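Local structure of 4-hydroxybutyrate coenzyme A transferase (Shewanella oneidensis, 2OAS) at residues N298-A303 with G344-I349; H381-E386 with Q402-I407. The protein probably transfers coenzyme A between acyl-CoA thioesters and carboxylates such as acetate and 4-hydroxybutyrate. All coordinates share one frame; numbering follows the deposited sequence.

Overall arrangement
Both contacts involve the same mixed sheet of the C-terminal half, their centres about 18 Å apart. Contact 1 joins strand 301-305 to strand 346-350; contact 2 lays residues 402-407, from the last part of helix 397-405 onward, against strand 382-385. Strands 346-350 and 382-385 are neighbours, and the two contacts meet there: Ile349 N lies 2.9 Å from Tyr382 O and Ile349 O 2.9 Å from Val384 N, both probable hydrogen bonds. Bound coenzyme A is near but touches neither pairing, lying about 10 Å from the side chain of Ala303 and about 11 Å from that of Thr385. The side chain of Arg362, a coenzyme A-binding residue, is about 7 Å from that of Thr385.

Contact 1 of 2, residues N298-A303 with G344-I349; sequences NPNVMA and GGRSVI
Val301, Ala303, Arg346 and Val348 pair two parallel strands through their backbones, the axes 4.7 Å apart and inclined by 9°. Arg346 N gives its hydrogen to Val301 O (2.8 Å). Ala303 N in turn donates to Arg346 O (3.0 Å). Arg346 is thus held at both its N-H and its C=O by strand 301-303, while Val348 N reaches Ala303 O (2.7 Å) by a less straight bond (N-H...O 140°).

Met302, a selenomethionine, and Arg346 share one face of the sheet, and their side chains cross at about a right angle. CG of Met302 stands anti to its backbone N (chi1 179°), and bends further out carry SE over one face of the guanidinium, 4.0 Å from Arg346 NH1. The methyl CE ends against Val348 CG2 (3.5 Å). The Arg346 chain also bends, folding back to its own segment, where NE donates to Gly344 O (2.8 Å), the acceptor tilted out of the guanidinium plane.

Further out, Asp205 forms a salt bridge with Arg346 NH2, an atom whose position is less certain, and Leu207 of the adjoining strand touches Met302. On the other face Ala303 CB meets Ser347 CB (4.1 Å), and helix 332-341 covers both through Ala339 and Ile336. A leucine in place of Arg346 would probably leave Asp205 without its cationic mate and Gly344 O without the NE donor.

The pairing therefore sets a regular parallel ladder beneath a buried cation, with the end of the Met302 chain over one guanidinium face. Arg202, a like charge, stands close to NE and shares Gly344 O through a weak hydrogen bond; this carbonyl and, as modelled, Asp205 probably balance part of the gathered positive charge.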
loop_
_atom_site.group_PDB
_atom_site.type_symbol
_atom_site.label_atom_id
_atom_site.label_comp_id
_atom_site.label_asym_id
_atom_site.label_seq_id
_atom_site.Cartn_x
_atom_site.Cartn_y
_atom_site.Cartn_z
ATOM N N ASN A 298 6.338 -4.162 16.858
ATOM C CA ASN A 298 5.578 -4.179 18.100
ATOM C C ASN A 298 4.347 -5.053 17.967
ATOM O O ASN A 298 3.546 -4.881 17.040
ATOM C CB ASN A 298 5.117 -2.779 18.491
ATOM C CG ASN A 298 6.231 -1.936 19.018
ATOM O OD1 ASN A 298 7.054 -2.406 19.803
ATOM N ND2 ASN A 298 6.267 -0.679 18.611
ATOM N N PRO A 299 4.171 -5.998 18.904
ATOM C CA PRO A 299 3.019 -6.912 18.893
ATOM C C PRO A 299 1.718 -6.228 19.277
ATOM O O PRO A 299 1.710 -5.245 20.015
ATOM C CB PRO A 299 3.429 -7.986 19.902
ATOM C CG PRO A 299 4.298 -7.225 20.864
ATOM C CD PRO A 299 5.132 -6.371 19.957
ATOM N N ASN A 300 0.617 -6.749 18.755
ATOM C CA ASN A 300 -0.701 -6.209 19.061
ATOM C C ASN A 300 -0.889 -4.731 18.715
ATOM O O ASN A 300 -1.516 -3.985 19.467
ATOM C CB ASN A 300 -1.005 -6.434 20.541
ATOM C CG ASN A 300 -0.910 -7.891 20.928
ATOM O OD1 ASN A 300 -1.590 -8.737 20.355
ATOM N ND2 ASN A 300 -0.060 -8.192 21.901
ATOM N N VAL A 301 -0.344 -4.306 17.589
ATOM C CA VAL A 301 -0.506 -2.928 17.160
ATOM C C VAL A 301 -1.998 -2.662 16.916
ATOM O O VAL A 301 -2.706 -3.519 16.393
ATOM C CB VAL A 301 0.281 -2.659 15.846
ATOM C CG1 VAL A 301 -0.235 -1.403 15.160
ATOM C CG2 VAL A 301 1.765 -2.515 16.161
HETATM N N MSE A 302 -2.462 -1.479 17.310
HETATM C CA MSE A 302 -3.859 -1.076 17.154
HETATM C C MSE A 302 -3.855 0.240 16.401
HETATM O O MSE A 302 -3.599 1.298 16.970
HETATM C CB MSE A 302 -4.514 -0.892 18.535
HETATM C CG MSE A 302 -5.970 -0.436 18.517
HETATM SE SE MSE A 302 -7.243 -1.773 17.901
HETATM C CE MSE A 302 -7.592 -1.050 16.155
ATOM N N ALA A 303 -4.116 0.170 15.110
ATOM C CA ALA A 303 -4.107 1.355 14.282
ATOM C C ALA A 303 -5.515 1.869 14.028
ATOM O O ALA A 303 -6.327 1.207 13.396
ATOM C CB ALA A 303 -3.411 1.053 12.980
ATOM N N GLY A 344 -0.945 -10.251 16.080
ATOM C CA GLY A 344 -2.209 -9.970 16.726
ATOM C C GLY A 344 -2.621 -8.523 16.533
ATOM O O GLY A 344 -3.450 -8.000 17.273
ATOM N N GLY A 345 -2.038 -7.872 15.535
ATOM C CA GLY A 345 -2.374 -6.490 15.282
ATOM C C GLY A 345 -3.718 -6.325 14.591
ATOM O O GLY A 345 -4.190 -7.216 13.880
ATOM N N ARG A 346 -4.338 -5.174 14.806
ATOM C CA ARG A 346 -5.627 -4.879 14.199
ATOM C C ARG A 346 -5.648 -3.422 13.791
ATOM O O ARG A 346 -4.997 -2.584 14.419
ATOM C CB ARG A 346 -6.747 -5.148 15.199
ATOM C CG ARG A 346 -6.894 -6.604 15.568
ATOM C CD ARG A 346 -7.076 -6.751 17.049
ATOM N NE ARG A 346 -5.821 -6.489 17.737
ATOM C CZ ARG A 346 -5.726 -5.857 18.901
ATOM N NH1 ARG A 346 -6.818 -5.419 19.507
ATOM N NH2 ARG A 346 -4.533 -5.660 19.455
ATOM N N SER A 347 -6.377 -3.117 12.727
ATOM C CA SER A 347 -6.492 -1.737 12.272
ATOM C C SER A 347 -7.980 -1.443 12.205
ATOM O O SER A 347 -8.803 -2.359 12.148
ATOM C CB SER A 347 -5.866 -1.543 10.880
ATOM O OG SER A 347 -6.682 -2.091 9.858
ATOM N N VAL A 348 -8.322 -0.161 12.206
ATOM C CA VAL A 348 -9.703 0.232 12.150
ATOM C C VAL A 348 -9.842 1.600 11.510
ATOM O O VAL A 348 -9.111 2.541 11.844
ATOM C CB VAL A 348 -10.336 0.278 13.570
ATOM C CG1 VAL A 348 -11.723 0.861 13.514
ATOM C CG2 VAL A 348 -10.413 -1.127 14.155
ATOM N N ILE A 349 -10.780 1.690 10.574
ATOM C CA ILE A 349 -11.084 2.934 9.895
ATOM C C ILE A 349 -12.397 3.380 10.515
ATOM O O ILE A 349 -13.429 2.757 10.276
ATOM C CB ILE A 349 -11.306 2.732 8.391
ATOM C CG1 ILE A 349 -10.001 2.330 7.721
ATOM C CG2 ILE A 349 -11.774 4.027 7.763
ATOM C CD1 ILE A 349 -9.040 3.478 7.598
#

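Contact 2 of 2, residues H381-E386 with Q402-I407; sequences HYIVTE and QALINI
In the mixed sheet of the C-terminal domain, strand 382-385 forms a beta-hairpin with strand 388-391, and the chain then returns through helix 397-405 to place Leu404 and Ile407 over Ile383 and Thr385. The contact is a helix-on-sheet layer, made without a hydrogen bond between the two segments. Ile383 and Thr385, two positions apart on the strand, both point toward it, whereas Val384 turns to the other face, where it packs on Val348 of the neighbouring strand and Val197 of helix 188-200.

Leu404 meets Ile383 with a single methyl. Its CD2 lies 3.9 Å from Ile383 CD1 and 4.0 Å from Ile383 CG2, touching both branches of the isoleucine as the two side chains cross obliquely. Ile407 comes to the same residue at about a right angle: its CD1 rests 3.7 Å from Ile383 CG2 and 3.4 Å from Ile383 O, the methyl packing against a backbone carbonyl oxygen. That reach follows from the Ile407 torsions, CG1 lying between the backbone N and the carbonyl carbon (chi1 64°) and the chain then running straight out (chi2 179°). The turn that delivers it is fastened within its own segment by Ile407 N donating to Leu404 O (3.0 Å).

Ala403 adds to the layer by touching Ala390 on the second hairpin strand. Thr385 closes the far end of the strand's row, its hydroxyl OG1 making a weak hydrogen bond with Leu351 O and lying 4.0 Å from Ile407 CD1. Its methyl branch stands anti to the backbone N and lies by the other segment: Thr385 CG2 is modelled 3.0 Å from Ile407 O, a tight approach whose exact length is doubtful.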
loop_
_atom_site.group_PDB
_atom_site.type_symbol
_atom_site.label_atom_id
_atom_site.label_comp_id
_atom_site.label_asym_id
_atom_site.label_seq_id
_atom_site.Cartn_x
_atom_site.Cartn_y
_atom_site.Cartn_z
ATOM N N HIS A 381 -9.145 -3.774 7.303
ATOM C CA HIS A 381 -9.388 -4.819 8.270
ATOM C C HIS A 381 -10.746 -4.504 8.878
ATOM O O HIS A 381 -11.722 -5.171 8.579
ATOM C CB HIS A 381 -8.291 -4.827 9.352
ATOM C CG HIS A 381 -8.461 -5.900 10.385
ATOM N ND1 HIS A 381 -7.564 -6.092 11.414
ATOM C CD2 HIS A 381 -9.431 -6.836 10.552
ATOM C CE1 HIS A 381 -7.971 -7.100 12.167
ATOM N NE2 HIS A 381 -9.102 -7.567 11.665
ATOM N N TYR A 382 -10.807 -3.481 9.725
ATOM C CA TYR A 382 -12.070 -3.084 10.345
ATOM C C TYR A 382 -12.515 -1.708 9.896
ATOM O O TYR A 382 -11.699 -0.845 9.588
ATOM C CB TYR A 382 -11.970 -3.028 11.858
ATOM C CG TYR A 382 -12.130 -4.327 12.586
ATOM C CD1 TYR A 382 -11.013 -4.990 13.110
ATOM C CD2 TYR A 382 -13.395 -4.870 12.810
ATOM C CE1 TYR A 382 -11.147 -6.150 13.840
ATOM C CE2 TYR A 382 -13.548 -6.043 13.547
ATOM C CZ TYR A 382 -12.414 -6.678 14.060
ATOM O OH TYR A 382 -12.528 -7.839 14.790
ATOM N N ILE A 383 -13.820 -1.507 9.896
ATOM C CA ILE A 383 -14.417 -0.232 9.549
ATOM C C ILE A 383 -15.529 -0.058 10.573
ATOM O O ILE A 383 -16.393 -0.914 10.690
ATOM C CB ILE A 383 -14.984 -0.243 8.129
ATOM C CG1 ILE A 383 -13.828 -0.165 7.134
ATOM C CG2 ILE A 383 -15.935 0.929 7.921
ATOM C CD1 ILE A 383 -14.260 -0.119 5.711
ATOM N N VAL A 384 -15.482 1.026 11.343
ATOM C CA VAL A 384 -16.491 1.272 12.372
ATOM C C VAL A 384 -17.252 2.569 12.157
ATOM O O VAL A 384 -16.721 3.558 11.658
ATOM C CB VAL A 384 -15.884 1.344 13.781
ATOM C CG1 VAL A 384 -15.165 0.067 14.123
ATOM C CG2 VAL A 384 -14.930 2.508 13.853
ATOM N N THR A 385 -18.500 2.549 12.586
ATOM C CA THR A 385 -19.390 3.683 12.466
ATOM C C THR A 385 -20.214 3.700 13.741
ATOM O O THR A 385 -20.133 2.771 14.555
ATOM C CB THR A 385 -20.311 3.488 11.243
ATOM O OG1 THR A 385 -19.575 3.780 10.045
ATOM C CG2 THR A 385 -21.520 4.372 11.312
ATOM N N GLU A 386 -21.004 4.753 13.927
ATOM C CA GLU A 386 -21.844 4.856 15.110
ATOM C C GLU A 386 -22.825 3.676 15.166
ATOM O O GLU A 386 -23.481 3.454 16.180
ATOM C CB GLU A 386 -22.609 6.189 15.101
ATOM C CG GLU A 386 -23.652 6.336 13.986
ATOM C CD GLU A 386 -23.217 7.274 12.861
ATOM O OE1 GLU A 386 -22.140 7.049 12.273
ATOM O OE2 GLU A 386 -23.968 8.243 12.561
ATOM N N GLN A 402 -22.288 -6.457 2.295
ATOM C CA GLN A 402 -23.320 -6.739 3.278
ATOM C C GLN A 402 -22.964 -6.108 4.625
ATOM O O GLN A 402 -23.765 -5.367 5.196
ATOM C CB GLN A 402 -23.511 -8.250 3.427
ATOM C CG GLN A 402 -24.558 -8.636 4.443
ATOM C CD GLN A 402 -25.932 -8.063 4.111
ATOM O OE1 GLN A 402 -26.609 -8.512 3.180
ATOM N NE2 GLN A 402 -26.348 -7.056 4.876
ATOM N N ALA A 403 -21.753 -6.384 5.122
ATOM C CA ALA A 403 -21.318 -5.846 6.414
ATOM C C ALA A 403 -21.285 -4.324 6.447
ATOM O O ALA A 403 -21.634 -3.706 7.453
ATOM C CB ALA A 403 -19.942 -6.394 6.783
ATOM N N LEU A 404 -20.857 -3.719 5.345
ATOM C CA LEU A 404 -20.794 -2.280 5.277
ATOM C C LEU A 404 -22.170 -1.625 5.346
ATOM O O LEU A 404 -22.361 -0.661 6.090
ATOM C CB LEU A 404 -20.072 -1.841 4.010
ATOM C CG LEU A 404 -18.553 -1.949 4.071
ATOM C CD1 LEU A 404 -17.945 -1.469 2.774
ATOM C CD2 LEU A 404 -18.045 -1.119 5.237
ATOM N N ILE A 405 -23.134 -2.135 4.589
ATOM C CA ILE A 405 -24.454 -1.537 4.629
ATOM C C ILE A 405 -25.090 -1.704 6.015
ATOM O O ILE A 405 -26.037 -0.996 6.350
ATOM C CB ILE A 405 -25.403 -2.131 3.568
ATOM C CG1 ILE A 405 -25.718 -3.571 3.897
ATOM C CG2 ILE A 405 -24.753 -2.093 2.198
ATOM C CD1 ILE A 405 -26.668 -4.177 2.913
ATOM N N ASN A 406 -24.570 -2.618 6.830
ATOM C CA ASN A 406 -25.122 -2.810 8.166
ATOM C C ASN A 406 -24.664 -1.747 9.159
ATOM O O ASN A 406 -25.265 -1.608 10.224
ATOM C CB ASN A 406 -24.779 -4.190 8.723
ATOM C CG ASN A 406 -25.577 -5.300 8.060
ATOM O OD1 ASN A 406 -26.773 -5.144 7.780
ATOM N ND2 ASN A 406 -24.923 -6.438 7.815
ATOM N N ILE A 407 -23.607 -1.011 8.828
ATOM C CA ILE A 407 -23.134 0.048 9.719
ATOM C C ILE A 407 -23.368 1.410 9.065
ATOM O O ILE A 407 -23.015 2.455 9.607
ATOM C CB ILE A 407 -21.621 -0.105 10.086
ATOM C CG1 ILE A 407 -20.752 0.033 8.833
ATOM C CG2 ILE A 407 -21.382 -1.442 10.791
ATOM C CD1 ILE A 407 -19.266 -0.092 9.108
#